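Local coordinates for Beta/alpha-amylase (Paenibacillus polymyxa, PDB 3VOC), which carries, in this N-terminal family 14 catalytic domain, the beta-amylase activity that removes successive maltose units from the non-reducing ends of starch chains, at residues Gly179-Phe183 and Gly295-Ala299; Ile222-Thr226 and Tyr241-Phe245; Asp229-Thr233 and Pro290-His294; His284-Pro290 and Pro333-Pro338; Cys323-Ser327 and Lys371-Ile376. One frame throughout, in Å; residues are numbered along the deposited sequence. Where two conformers were deposited one is given.

Contact 1: residues Gly179-Phe183 and Gly295-Ala299; sequences GRGKF and GTEQA. With EDO (1,2-ethanediol), chain E.
F183 lays one flank of its ring along the last turn of helix 295-300: CE2 lies 3.6 Å from the carbonyl oxygen Q298 O, which sits near the ring plane at its edge, and CD2 is 3.8 Å from A299 CA. CG stands anti to the carbonyl carbon (chi1 -69°), which brings the CD2-CE2 flank of the ring against the helix. The methyl of A299 points into the loop 179-183, with CB 3.7 Å from K182 O. An alanine in place of F183 would probably leave a gap beside A299 and Q298 O without the ring edge that lies against it. At the other end R180 CB lies against G295 C and T296 OG1, and T296 CA makes a CH···O contact of 3.4 Å with R180 O. No direct hydrogen bond joins the segments; two waters do so instead. One donates to R180 O and T296 O, while the second accepts from R180 NH1 at 2.8 Å and donates to G295 O. The guanidinium is further fixed by salt bridges from NE to D229 and from NH2 to E113, and T296 OG1 is hydrogen-bonded to W285 O. On the far side Q298 NE2 gives a weak bond to an ethanediol. The arrangement belongs to the long excursions of a (beta/alpha)8 barrel, here the one following strand 153-156 packed on the short helix following strand 275-279.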
# COMPACT_ATOMS: atom_id res chain seq x y z
N GLY A 179 -10.65 15.97 -0.64
CA GLY A 179 -9.67 16.59 -1.56
C GLY A 179 -9.03 15.52 -2.43
O GLY A 179 -8.75 14.40 -1.97
N ARG A 180 -8.81 15.82 -3.70
CA ARG A 180 -8.21 14.82 -4.59
C ARG A 180 -6.75 14.60 -4.22
O ARG A 180 -6.13 13.62 -4.67
CB ARG A 180 -8.31 15.22 -6.07
CG ARG A 180 -7.60 16.49 -6.41
CD ARG A 180 -6.90 16.49 -7.77
NE ARG A 180 -6.12 17.72 -7.80
CZ ARG A 180 -4.81 17.82 -8.00
NH1 ARG A 180 -4.08 16.76 -8.32
NH2 ARG A 180 -4.24 19.02 -7.91
N GLY A 181 -6.20 15.50 -3.41
CA GLY A 181 -4.78 15.48 -3.10
C GLY A 181 -4.00 16.18 -4.19
O GLY A 181 -4.56 17.02 -4.94
N LYS A 182 -2.71 15.86 -4.30
CA LYS A 182 -1.83 16.56 -5.25
C LYS A 182 -0.84 15.58 -5.87
O LYS A 182 -0.46 14.59 -5.23
CB LYS A 182 -1.06 17.70 -4.55
CG LYS A 182 -1.95 18.86 -4.13
CD LYS A 182 -1.21 19.92 -3.32
CE LYS A 182 -2.19 21.02 -2.85
NZ LYS A 182 -1.46 22.06 -2.05
N PHE A 183 -0.43 15.87 -7.12
CA PHE A 183 0.69 15.17 -7.75
C PHE A 183 1.97 15.34 -6.93
O PHE A 183 2.15 16.36 -6.27
CB PHE A 183 0.91 15.65 -9.20
CG PHE A 183 -0.19 15.25 -10.16
CD1 PHE A 183 -0.93 16.21 -10.82
CD2 PHE A 183 -0.46 13.91 -10.41
CE1 PHE A 183 -1.95 15.85 -11.70
CE2 PHE A 183 -1.49 13.54 -11.30
CZ PHE A 183 -2.23 14.51 -11.95
N GLY A 295 -9.68 12.01 -10.14
CA GLY A 295 -8.59 12.92 -9.76
C GLY A 295 -7.76 12.39 -8.61
O GLY A 295 -6.53 12.58 -8.61
N THR A 296 -8.40 11.72 -7.66
CA THR A 296 -7.69 11.18 -6.48
C THR A 296 -6.76 10.02 -6.86
O THR A 296 -5.58 9.99 -6.48
CB THR A 296 -8.68 10.76 -5.39
OG1 THR A 296 -9.63 11.82 -5.18
CG2 THR A 296 -7.96 10.43 -4.07
N GLU A 297 -7.32 9.07 -7.60
CA GLU A 297 -6.58 7.94 -8.13
C GLU A 297 -5.37 8.40 -8.95
O GLU A 297 -4.28 7.87 -8.79
CB GLU A 297 -7.50 7.08 -9.00
CG GLU A 297 -8.60 6.37 -8.23
CD GLU A 297 -9.78 5.95 -9.11
OE1 GLU A 297 -9.83 4.77 -9.51
OE2 GLU A 297 -10.67 6.80 -9.38
N GLN A 298 -5.58 9.38 -9.83
CA GLN A 298 -4.49 9.87 -10.68
C GLN A 298 -3.35 10.50 -9.87
O GLN A 298 -2.17 10.21 -10.11
CB GLN A 298 -5.04 10.82 -11.76
CG GLN A 298 -5.79 10.03 -12.85
CD GLN A 298 -6.60 10.86 -13.82
OE1 GLN A 298 -6.50 12.08 -13.86
NE2 GLN A 298 -7.41 10.18 -14.62
N ALA A 299 -3.71 11.33 -8.88
CA ALA A 299 -2.68 11.95 -8.02
C ALA A 299 -1.88 10.90 -7.26
O ALA A 299 -0.68 11.06 -7.04
CB ALA A 299 -3.29 12.97 -7.07
C1 EDO E . -7.82 6.20 -12.62
O1 EDO E . -7.22 7.01 -13.63
C2 EDO E . -8.04 4.81 -13.18
O2 EDO E . -9.16 4.87 -14.07
O HOH W 1 -4.74 11.38 -4.20
O HOH W 2 -5.13 14.59 -9.78

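Contact 2: residues Ile222-Thr226 and Tyr241-Phe245; sequences INPPT and YGKDF
Two aromatic side chains one helical turn apart, Y241 and F245, reach from helix 240-268 to the loop 222-226 and meet it in different ways. Y241 comes end-on: its hydroxyl donates to N223 O at 2.7 Å, with a C=O···O angle of 137°. The backbone of P224 and P225 passes at the edge of the same ring, near its plane, and P225 N lies close to OH without a hydrogen to share. F245 instead offers a face. P225 CD sits above the centre of its ring, 3.5 Å from the centroid and 14° off the normal, a CH-pi contact. P224 adds CB at 3.6 Å from F245 CE1, approaching obliquely, and the two prolines thus hold different parts of one ring. Both aromatic side chains leave the helix with CG anti to the backbone N (chi1 168° for F245, and much the same for Y241), which sends them out alongside each other to the loop. The backbone bond from F245 N to Y241 O, 2.8 Å long, fixes their spacing along the helix. Outside the two segments, W212 of helix 205-212 meets the Y241 ring edge-to-face, and F183 does the same to F245. The Pro-Pro loop is thereby wedged between the beginning of helix 240-268 and helix 188-202, whose K191 touches N223 and P224.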
# COMPACT_ATOMS: atom_id res chain seq x y z
N ILE A 222 10.42 21.44 -19.42
CA ILE A 222 9.46 20.36 -19.23
C ILE A 222 9.20 20.20 -17.74
O ILE A 222 10.13 20.02 -16.95
CB ILE A 222 9.98 19.03 -19.80
CG1 ILE A 222 10.15 19.13 -21.32
CG2 ILE A 222 9.04 17.86 -19.40
CD1 ILE A 222 10.91 17.96 -21.92
N ASN A 223 7.93 20.26 -17.36
CA ASN A 223 7.52 20.13 -15.97
C ASN A 223 6.27 19.26 -15.84
O ASN A 223 5.53 19.12 -16.81
CB ASN A 223 7.22 21.50 -15.39
CG ASN A 223 8.47 22.29 -15.12
OD1 ASN A 223 9.23 21.97 -14.22
ND2 ASN A 223 8.68 23.35 -15.91
N PRO A 224 6.03 18.70 -14.64
CA PRO A 224 4.73 18.09 -14.35
C PRO A 224 3.66 19.20 -14.35
O PRO A 224 4.02 20.37 -14.46
CB PRO A 224 4.92 17.52 -12.93
CG PRO A 224 6.38 17.37 -12.78
CD PRO A 224 6.94 18.56 -13.49
N PRO A 225 2.36 18.84 -14.23
CA PRO A 225 1.31 19.86 -14.28
C PRO A 225 1.56 20.95 -13.25
O PRO A 225 1.89 20.65 -12.11
CB PRO A 225 0.05 19.07 -13.94
CG PRO A 225 0.35 17.72 -14.45
CD PRO A 225 1.78 17.49 -14.09
N THR A 226 1.46 22.19 -13.69
CA THR A 226 1.76 23.34 -12.86
C THR A 226 0.44 23.93 -12.37
O THR A 226 0.35 25.11 -12.01
CB THR A 226 2.60 24.39 -13.63
OG1 THR A 226 2.08 24.55 -14.95
CG2 THR A 226 4.06 23.93 -13.72
N TYR A 241 0.61 15.29 -23.96
CA TYR A 241 1.48 15.61 -22.82
C TYR A 241 0.95 14.97 -21.53
O TYR A 241 1.70 14.34 -20.78
CB TYR A 241 1.61 17.13 -22.63
CG TYR A 241 1.99 17.50 -21.21
CD1 TYR A 241 3.30 17.36 -20.75
CD2 TYR A 241 1.02 17.98 -20.32
CE1 TYR A 241 3.65 17.68 -19.42
CE2 TYR A 241 1.35 18.30 -18.99
CZ TYR A 241 2.66 18.14 -18.55
OH TYR A 241 2.96 18.47 -17.24
N GLY A 242 -0.33 15.17 -21.27
CA GLY A 242 -0.95 14.67 -20.04
C GLY A 242 -0.91 13.16 -19.92
O GLY A 242 -0.66 12.61 -18.83
N LYS A 243 -1.12 12.47 -21.05
CA LYS A 243 -1.01 11.02 -21.09
C LYS A 243 0.42 10.57 -20.86
O LYS A 243 0.64 9.61 -20.14
CB LYS A 243 -1.55 10.44 -22.40
CG LYS A 243 -3.07 10.51 -22.54
CD LYS A 243 -3.53 10.13 -23.96
CE LYS A 243 -4.98 9.64 -23.97
NZ LYS A 243 -5.92 10.58 -23.26
N ASP A 244 1.39 11.24 -21.48
CA ASP A 244 2.79 10.95 -21.22
C ASP A 244 3.15 11.17 -19.75
O ASP A 244 3.88 10.36 -19.17
CB ASP A 244 3.72 11.79 -22.12
CG ASP A 244 4.10 11.07 -23.40
OD1 ASP A 244 4.29 9.83 -23.36
OD2 ASP A 244 4.26 11.73 -24.44
N PHE A 245 2.68 12.26 -19.16
CA PHE A 245 2.99 12.52 -17.75
C PHE A 245 2.39 11.41 -16.85
O PHE A 245 3.10 10.86 -16.00
CB PHE A 245 2.51 13.89 -17.26
CG PHE A 245 2.57 14.02 -15.76
CD1 PHE A 245 3.81 14.09 -15.12
CD2 PHE A 245 1.41 14.01 -14.99
CE1 PHE A 245 3.90 14.16 -13.74
CE2 PHE A 245 1.49 14.08 -13.60
CZ PHE A 245 2.75 14.16 -12.98

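Contact 3: residues Asp229-Thr233 and Pro290-His294; sequences DGFYT and PAMPH
Neither segment forms a regular helix or strand: 231-233 has helical backbone angles without the regular bonds, and 290-294 runs irregularly up to H294, the N-cap residue of helix 295-300. Their chains come nearest at Y232 and M292, with CA atoms 5.7 Å apart. Both belong to the peripheral excursions of the (beta/alpha)8 barrel, one leading into helix 240-268 and the other descending from strand 275-279, and they meet at the surface. No direct hydrogen bond crosses between them. One water bridges the backbones, donating to D229 O and to A291 O at 2.8 Å and accepting from T233 N. M292, in one of its two conformers, bends at chi3 (58°) to bring its methyl back to the neighbouring segment; there M292 CE lies 3.6 Å from D229 OD1, an oxygen already engaged in a salt bridge with R180 NE. The main side-chain contact is Y232 against P293, and T233 packs beside it, its methyl CG2 lying 3.2 Å from A291 O, close for a carbon and an oxygen. Y232 CG is anti to its own N (chi1 178°), and the ring is thereby presented broadside to the proline, whose CG stands over the ring centre in a CH-pi contact, 3.8 Å from the centroid and 6° off the normal. The two side chains cross at about a right angle, and P293 CD completes the overlap at 3.6 Å from Y232 CD2.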
# COMPACT_ATOMS: atom_id res chain seq x y z
N ASP A 229 -5.47 20.75 -10.21
CA ASP A 229 -6.93 20.72 -10.12
C ASP A 229 -7.62 20.70 -11.47
O ASP A 229 -8.58 19.95 -11.67
CB ASP A 229 -7.46 21.87 -9.28
CG ASP A 229 -7.97 21.41 -7.94
OD1 ASP A 229 -7.42 20.42 -7.38
OD2 ASP A 229 -8.93 22.05 -7.45
N GLY A 230 -7.14 21.53 -12.38
CA GLY A 230 -7.78 21.67 -13.69
C GLY A 230 -7.19 20.76 -14.74
O GLY A 230 -7.37 20.99 -15.93
N PHE A 231 -6.51 19.70 -14.31
CA PHE A 231 -5.74 18.90 -15.24
C PHE A 231 -6.64 18.18 -16.23
O PHE A 231 -6.27 17.98 -17.37
CB PHE A 231 -4.80 17.96 -14.47
CG PHE A 231 -3.89 17.17 -15.36
CD1 PHE A 231 -2.90 17.80 -16.11
CD2 PHE A 231 -4.03 15.80 -15.45
CE1 PHE A 231 -2.07 17.06 -16.95
CE2 PHE A 231 -3.19 15.05 -16.28
CZ PHE A 231 -2.22 15.69 -17.02
N TYR A 232 -7.86 17.82 -15.81
CA TYR A 232 -8.81 17.26 -16.78
C TYR A 232 -9.46 18.37 -17.62
O TYR A 232 -9.39 18.34 -18.87
CB TYR A 232 -9.89 16.39 -16.09
CG TYR A 232 -10.92 15.84 -17.05
CD1 TYR A 232 -10.66 14.71 -17.83
CD2 TYR A 232 -12.17 16.47 -17.19
CE1 TYR A 232 -11.61 14.22 -18.72
CE2 TYR A 232 -13.13 15.99 -18.08
CZ TYR A 232 -12.85 14.87 -18.84
OH TYR A 232 -13.81 14.41 -19.72
N THR A 233 -10.07 19.34 -16.94
CA THR A 233 -10.87 20.38 -17.61
C THR A 233 -10.09 21.32 -18.55
O THR A 233 -10.69 21.92 -19.46
CB THR A 233 -11.68 21.22 -16.61
OG1 THR A 233 -10.84 21.62 -15.53
CG2 THR A 233 -12.84 20.41 -16.05
N PRO A 290 -17.48 15.47 -12.05
CA PRO A 290 -17.50 15.87 -13.47
C PRO A 290 -16.28 16.69 -13.90
O PRO A 290 -15.80 16.54 -15.03
CB PRO A 290 -18.79 16.69 -13.60
CG PRO A 290 -19.11 17.15 -12.20
CD PRO A 290 -18.60 16.05 -11.29
N ALA A 291 -15.76 17.51 -13.00
CA ALA A 291 -14.65 18.44 -13.29
C ALA A 291 -13.26 17.80 -13.12
O ALA A 291 -12.29 18.26 -13.73
CB ALA A 291 -14.76 19.71 -12.42
N MET A 292 -13.15 16.78 -12.28
CA MET A 292 -11.88 16.09 -12.08
C MET A 292 -12.06 14.57 -11.93
O MET A 292 -11.68 14.00 -10.89
CB MET A 292 -11.12 16.69 -10.88
CG MET A 292 -11.94 16.71 -9.56
SD MET A 292 -10.98 17.05 -8.06
CE MET A 292 -10.31 18.66 -8.52
N PRO A 293 -12.64 13.91 -12.95
CA PRO A 293 -12.95 12.49 -12.81
C PRO A 293 -11.69 11.67 -12.51
O PRO A 293 -10.65 11.84 -13.17
CB PRO A 293 -13.55 12.11 -14.17
CG PRO A 293 -12.95 13.10 -15.13
CD PRO A 293 -12.81 14.37 -14.35
N HIS A 294 -11.79 10.81 -11.49
CA HIS A 294 -10.66 9.98 -11.05
C HIS A 294 -9.44 10.78 -10.60
O HIS A 294 -8.31 10.28 -10.62
CB HIS A 294 -10.30 8.92 -12.12
CG HIS A 294 -11.46 8.04 -12.49
ND1 HIS A 294 -11.93 7.04 -11.67
CD2 HIS A 294 -12.28 8.05 -13.57
CE1 HIS A 294 -12.97 6.46 -12.23
NE2 HIS A 294 -13.20 7.05 -13.39
O HOH W 3 -9.63 18.99 -13.91

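Contact 4: residues His284-Pro290 and Pro333-Pro338; sequences HWQMNNP and PNYSLP
H284 places CG between its backbone N and carbonyl carbon (chi1 59°), while S336 sends OG anti to its own N (chi1 174°); the two groups converge with H284 ND1 and S336 OG 2.7 Å apart in a hydrogen bond. The hydroxyl lies at the imidazole edge, near its plane, and W285 CE3 covers one ring face, fixing the histidine from two directions. P338 CB supports H284 CB from the side of helix 338-352. Four further hydrogen bonds join the loops. L337 N donates to H284 O, Q286 N to N334 O at 2.8 Å in a nearly straight bond (174°), and M287 N to Y335 O at 2.9 Å. Q286 NE2 reaches P333 O, the same oxygen to which a water donates, and also bonds P178 O. Y335 gives the largest share of the interface: N289 CA lies 3.6 Å from its ring centroid over the face, P290 CD is 3.6 Å from Y335 CZ, and N288 OD1 meets the ring at its edge. N288 ND2 is held by G330 O. M287 SD packs 3.7 Å from L337 CB. These loops follow strands 275-279 and 318-321 of the barrel, at whose C-terminal ends the active site of a (beta/alpha)8 enzyme lies; H284 probably binds substrate there, and the S336 bond probably limits the rotation of its ring.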
# COMPACT_ATOMS: atom_id res chain seq x y z
N HIS A 284 -11.07 6.02 -3.47
CA HIS A 284 -12.46 5.87 -3.89
C HIS A 284 -13.22 7.19 -4.06
O HIS A 284 -14.35 7.18 -4.54
CB HIS A 284 -13.21 4.96 -2.89
CG HIS A 284 -13.21 5.47 -1.48
ND1 HIS A 284 -14.07 6.46 -1.04
CD2 HIS A 284 -12.44 5.14 -0.41
CE1 HIS A 284 -13.83 6.72 0.24
NE2 HIS A 284 -12.84 5.93 0.64
N TRP A 285 -12.61 8.30 -3.66
CA TRP A 285 -13.31 9.59 -3.72
C TRP A 285 -12.89 10.41 -4.94
O TRP A 285 -11.81 10.19 -5.50
CB TRP A 285 -13.15 10.36 -2.41
CG TRP A 285 -11.74 10.69 -1.99
CD1 TRP A 285 -11.13 11.91 -2.10
CD2 TRP A 285 -10.80 9.83 -1.31
NE1 TRP A 285 -9.86 11.84 -1.56
CE2 TRP A 285 -9.64 10.59 -1.07
CE3 TRP A 285 -10.83 8.49 -0.90
CZ2 TRP A 285 -8.50 10.05 -0.45
CZ3 TRP A 285 -9.69 7.95 -0.27
CH2 TRP A 285 -8.55 8.73 -0.06
N GLN A 286 -13.76 11.33 -5.37
CA GLN A 286 -13.59 12.04 -6.66
C GLN A 286 -13.57 11.12 -7.89
O GLN A 286 -13.08 11.51 -8.96
CB GLN A 286 -12.37 12.97 -6.65
CG GLN A 286 -12.33 13.93 -5.45
CD GLN A 286 -13.59 14.78 -5.32
OE1 GLN A 286 -14.40 14.86 -6.25
NE2 GLN A 286 -13.77 15.40 -4.17
N MET A 287 -14.11 9.91 -7.75
CA MET A 287 -14.16 9.01 -8.88
C MET A 287 -15.03 9.57 -10.00
O MET A 287 -14.61 9.58 -11.16
CB MET A 287 -14.66 7.61 -8.46
CG MET A 287 -13.59 6.78 -7.71
SD MET A 287 -14.32 5.26 -7.06
CE MET A 287 -14.63 4.35 -8.58
N ASN A 288 -16.23 10.05 -9.67
CA ASN A 288 -17.16 10.53 -10.69
C ASN A 288 -17.41 12.05 -10.65
O ASN A 288 -18.44 12.51 -11.11
CB ASN A 288 -18.50 9.76 -10.63
CG ASN A 288 -19.19 9.93 -9.31
OD1 ASN A 288 -18.56 9.86 -8.26
ND2 ASN A 288 -20.51 10.16 -9.34
N ASN A 289 -16.46 12.80 -10.11
CA ASN A 289 -16.51 14.25 -10.14
C ASN A 289 -16.47 14.71 -11.61
O ASN A 289 -15.55 14.36 -12.33
CB ASN A 289 -15.34 14.85 -9.35
CG ASN A 289 -15.44 16.36 -9.17
OD1 ASN A 289 -15.29 16.88 -8.06
ND2 ASN A 289 -15.64 17.07 -10.25
N PRO A 290 -17.48 15.47 -12.05
CA PRO A 290 -17.50 15.87 -13.47
C PRO A 290 -16.28 16.69 -13.90
O PRO A 290 -15.80 16.54 -15.03
CB PRO A 290 -18.79 16.69 -13.60
CG PRO A 290 -19.11 17.15 -12.20
CD PRO A 290 -18.60 16.05 -11.29
N PRO A 333 -20.43 16.16 -2.36
CA PRO A 333 -19.15 16.52 -2.97
C PRO A 333 -18.07 15.43 -2.93
O PRO A 333 -16.96 15.67 -3.40
CB PRO A 333 -18.72 17.72 -2.13
CG PRO A 333 -19.20 17.38 -0.74
CD PRO A 333 -20.47 16.53 -0.93
N ASN A 334 -18.35 14.26 -2.35
CA ASN A 334 -17.31 13.23 -2.16
C ASN A 334 -17.02 12.42 -3.41
O ASN A 334 -15.88 11.91 -3.60
CB ASN A 334 -17.68 12.30 -1.00
CG ASN A 334 -17.78 13.04 0.32
OD1 ASN A 334 -17.21 14.13 0.48
ND2 ASN A 334 -18.50 12.47 1.27
N TYR A 335 -18.05 12.29 -4.25
CA TYR A 335 -18.00 11.53 -5.49
C TYR A 335 -17.33 10.18 -5.26
O TYR A 335 -16.37 9.82 -5.95
CB TYR A 335 -17.31 12.34 -6.59
CG TYR A 335 -18.12 13.54 -7.04
CD1 TYR A 335 -19.25 13.38 -7.85
CD2 TYR A 335 -17.77 14.83 -6.63
CE1 TYR A 335 -20.00 14.48 -8.27
CE2 TYR A 335 -18.51 15.94 -7.05
CZ TYR A 335 -19.62 15.75 -7.87
OH TYR A 335 -20.36 16.84 -8.28
N SER A 336 -17.86 9.44 -4.29
CA SER A 336 -17.19 8.25 -3.76
C SER A 336 -17.91 6.98 -4.20
O SER A 336 -19.08 6.78 -3.87
CB SER A 336 -17.14 8.32 -2.23
OG SER A 336 -16.64 7.12 -1.68
N LEU A 337 -17.21 6.11 -4.91
CA LEU A 337 -17.79 4.87 -5.41
C LEU A 337 -16.90 3.66 -5.08
O LEU A 337 -16.45 2.97 -5.99
CB LEU A 337 -18.04 4.98 -6.92
CG LEU A 337 -19.09 6.00 -7.37
CD1 LEU A 337 -18.97 6.28 -8.87
CD2 LEU A 337 -20.52 5.53 -6.99
N PRO A 338 -16.64 3.41 -3.78
CA PRO A 338 -15.70 2.36 -3.39
C PRO A 338 -16.14 0.97 -3.78
O PRO A 338 -15.29 0.13 -4.05
CB PRO A 338 -15.63 2.48 -1.85
CG PRO A 338 -16.90 3.19 -1.47
CD PRO A 338 -17.18 4.13 -2.61
O HOH W 4 -15.96 17.79 -4.56

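Contact 5: residues Cys323-Ser327 and Lys371-Ile376; sequences CLEMS and KIEEKI
Apolar packing carries most of this contact, and L324 is its pivot. Its CG lies 3.8 Å from K375 CB, CD2 is 3.9 Å from I376 CG2 with the two side chains crossing at about a right angle, and CB faces I372 CG1. I372 adds a second touch, CG1 lying 3.8 Å from E325 CA; I372 CG1 is anti to its carbonyl carbon (chi1 -66°), an orientation that brings it over the turn. Carbonyl groups meet the stem of K371: E325 O lies 3.6 Å from K371 CB, and M326 O is 3.7 Å from K371 CE. C323 to M326 form a type I beta turn closed by M326 N to C323 O, just after strand 318-321 of the (beta/alpha)8 barrel, packed on helix 367-378, which lies between strands 356-359 and 383-386. The charges sit along the helix itself. K371, bent at chi2 and chi4, brings NZ to E374 OE2 at 2.8 Å on its syn lone pair, while K375 NZ meets E374 OE1 at 2.9 Å from above the carboxylate plane and also bridges to D343. An alanine in place of K371 would probably leave E374 OE2 without its charged mate and uncover the M326 carbonyl. E325 turns its carboxylate away from the helix, OE1 accepting from A361 N and OE2 from L362 N; A361 and its neighbour N360 probably bind substrate.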
# COMPACT_ATOMS: atom_id res chain seq x y z
N CYS A 323 -11.22 -1.27 1.04
CA CYS A 323 -12.58 -0.70 0.91
C CYS A 323 -13.68 -1.73 0.67
O CYS A 323 -14.81 -1.35 0.32
CB CYS A 323 -12.68 0.38 -0.17
SG CYS A 323 -11.45 1.60 -0.07
N LEU A 324 -13.38 -3.00 0.90
CA LEU A 324 -14.36 -4.07 0.71
C LEU A 324 -15.66 -3.90 1.53
O LEU A 324 -16.71 -4.46 1.16
CB LEU A 324 -13.74 -5.44 0.99
CG LEU A 324 -13.18 -6.13 -0.25
CD1 LEU A 324 -11.95 -5.40 -0.80
CD2 LEU A 324 -12.81 -7.57 0.11
N GLU A 325 -15.58 -3.14 2.61
CA GLU A 325 -16.74 -2.95 3.49
C GLU A 325 -17.67 -1.80 3.09
O GLU A 325 -18.77 -1.67 3.66
CB GLU A 325 -16.28 -2.76 4.96
CG GLU A 325 -15.96 -1.32 5.39
CD GLU A 325 -14.61 -0.77 4.87
OE1 GLU A 325 -13.97 -1.39 3.99
OE2 GLU A 325 -14.21 0.31 5.36
N MET A 326 -17.23 -0.98 2.14
CA MET A 326 -17.93 0.27 1.81
C MET A 326 -18.93 0.14 0.66
O MET A 326 -18.76 -0.69 -0.23
CB MET A 326 -16.93 1.36 1.43
CG MET A 326 -16.18 1.94 2.58
SD MET A 326 -15.15 3.28 1.99
CE MET A 326 -14.22 3.54 3.51
N SER A 327 -19.95 0.99 0.69
CA SER A 327 -20.97 1.02 -0.37
C SER A 327 -20.75 2.20 -1.29
O SER A 327 -20.12 3.19 -0.91
CB SER A 327 -22.38 1.09 0.24
OG SER A 327 -22.65 -0.03 1.05
N LYS A 371 -21.23 -6.59 3.20
CA LYS A 371 -20.55 -6.06 2.02
C LYS A 371 -19.24 -6.79 1.73
O LYS A 371 -18.98 -7.13 0.58
CB LYS A 371 -20.32 -4.54 2.11
CG LYS A 371 -21.19 -3.75 1.14
CD LYS A 371 -20.69 -3.92 -0.30
CE LYS A 371 -21.44 -3.04 -1.28
NZ LYS A 371 -22.84 -3.53 -1.55
N ILE A 372 -18.45 -7.06 2.77
CA ILE A 372 -17.21 -7.81 2.59
C ILE A 372 -17.53 -9.19 2.05
O ILE A 372 -16.88 -9.66 1.12
CB ILE A 372 -16.38 -7.93 3.91
CG1 ILE A 372 -15.87 -6.54 4.35
CG2 ILE A 372 -15.17 -8.86 3.69
CD1 ILE A 372 -15.57 -6.45 5.84
N GLU A 373 -18.54 -9.83 2.63
CA GLU A 373 -18.97 -11.15 2.19
C GLU A 373 -19.31 -11.17 0.70
O GLU A 373 -18.90 -12.08 -0.02
CB GLU A 373 -20.19 -11.65 2.97
CG GLU A 373 -20.55 -13.10 2.63
CD GLU A 373 -21.92 -13.50 3.12
OE1 GLU A 373 -22.85 -12.67 3.01
OE2 GLU A 373 -22.07 -14.64 3.60
N GLU A 374 -20.05 -10.16 0.24
CA GLU A 374 -20.40 -10.04 -1.19
C GLU A 374 -19.14 -10.00 -2.06
O GLU A 374 -19.04 -10.72 -3.06
CB GLU A 374 -21.30 -8.81 -1.41
CG GLU A 374 -21.46 -8.37 -2.88
CD GLU A 374 -21.66 -6.86 -3.04
OE1 GLU A 374 -21.31 -6.30 -4.11
OE2 GLU A 374 -22.19 -6.23 -2.11
N LYS A 375 -18.16 -9.18 -1.67
CA LYS A 375 -16.96 -9.02 -2.47
C LYS A 375 -16.12 -10.28 -2.53
O LYS A 375 -15.75 -10.73 -3.63
CB LYS A 375 -16.12 -7.81 -1.98
CG LYS A 375 -16.88 -6.44 -2.06
CD LYS A 375 -17.56 -6.25 -3.42
CE LYS A 375 -18.13 -4.81 -3.57
NZ LYS A 375 -19.04 -4.67 -4.77
N ILE A 376 -15.83 -10.86 -1.37
CA ILE A 376 -14.95 -12.05 -1.34
C ILE A 376 -15.55 -13.24 -2.11
O ILE A 376 -14.80 -14.02 -2.70
CB ILE A 376 -14.47 -12.44 0.10
CG1 ILE A 376 -15.65 -12.79 1.02
CG2 ILE A 376 -13.63 -11.30 0.71
CD1 ILE A 376 -15.23 -13.19 2.45

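Contacts 1 to 4 form a continuous patch on one side of the chain: the centres of contacts 1, 3 and 4 lie 10 to 11 Å apart, and contact 2 is about 15 Å from contact 1. Contacts 1 and 3 use the connection after strand 275-279, which contact 4 joins to that after strand 318-321. Along the chain, contacts 2 and 3 fall between the segments of contact 1; 1 and 4, 2 and 3, 3 and 4, and 4 and 5 alternate (3 and 4 share P290). Contact 5, about 17 Å from contact 4, touches it through H284 and P338. Excursions of successive barrel strands are thus tied together, from helix 240-268 to the probable substrate site.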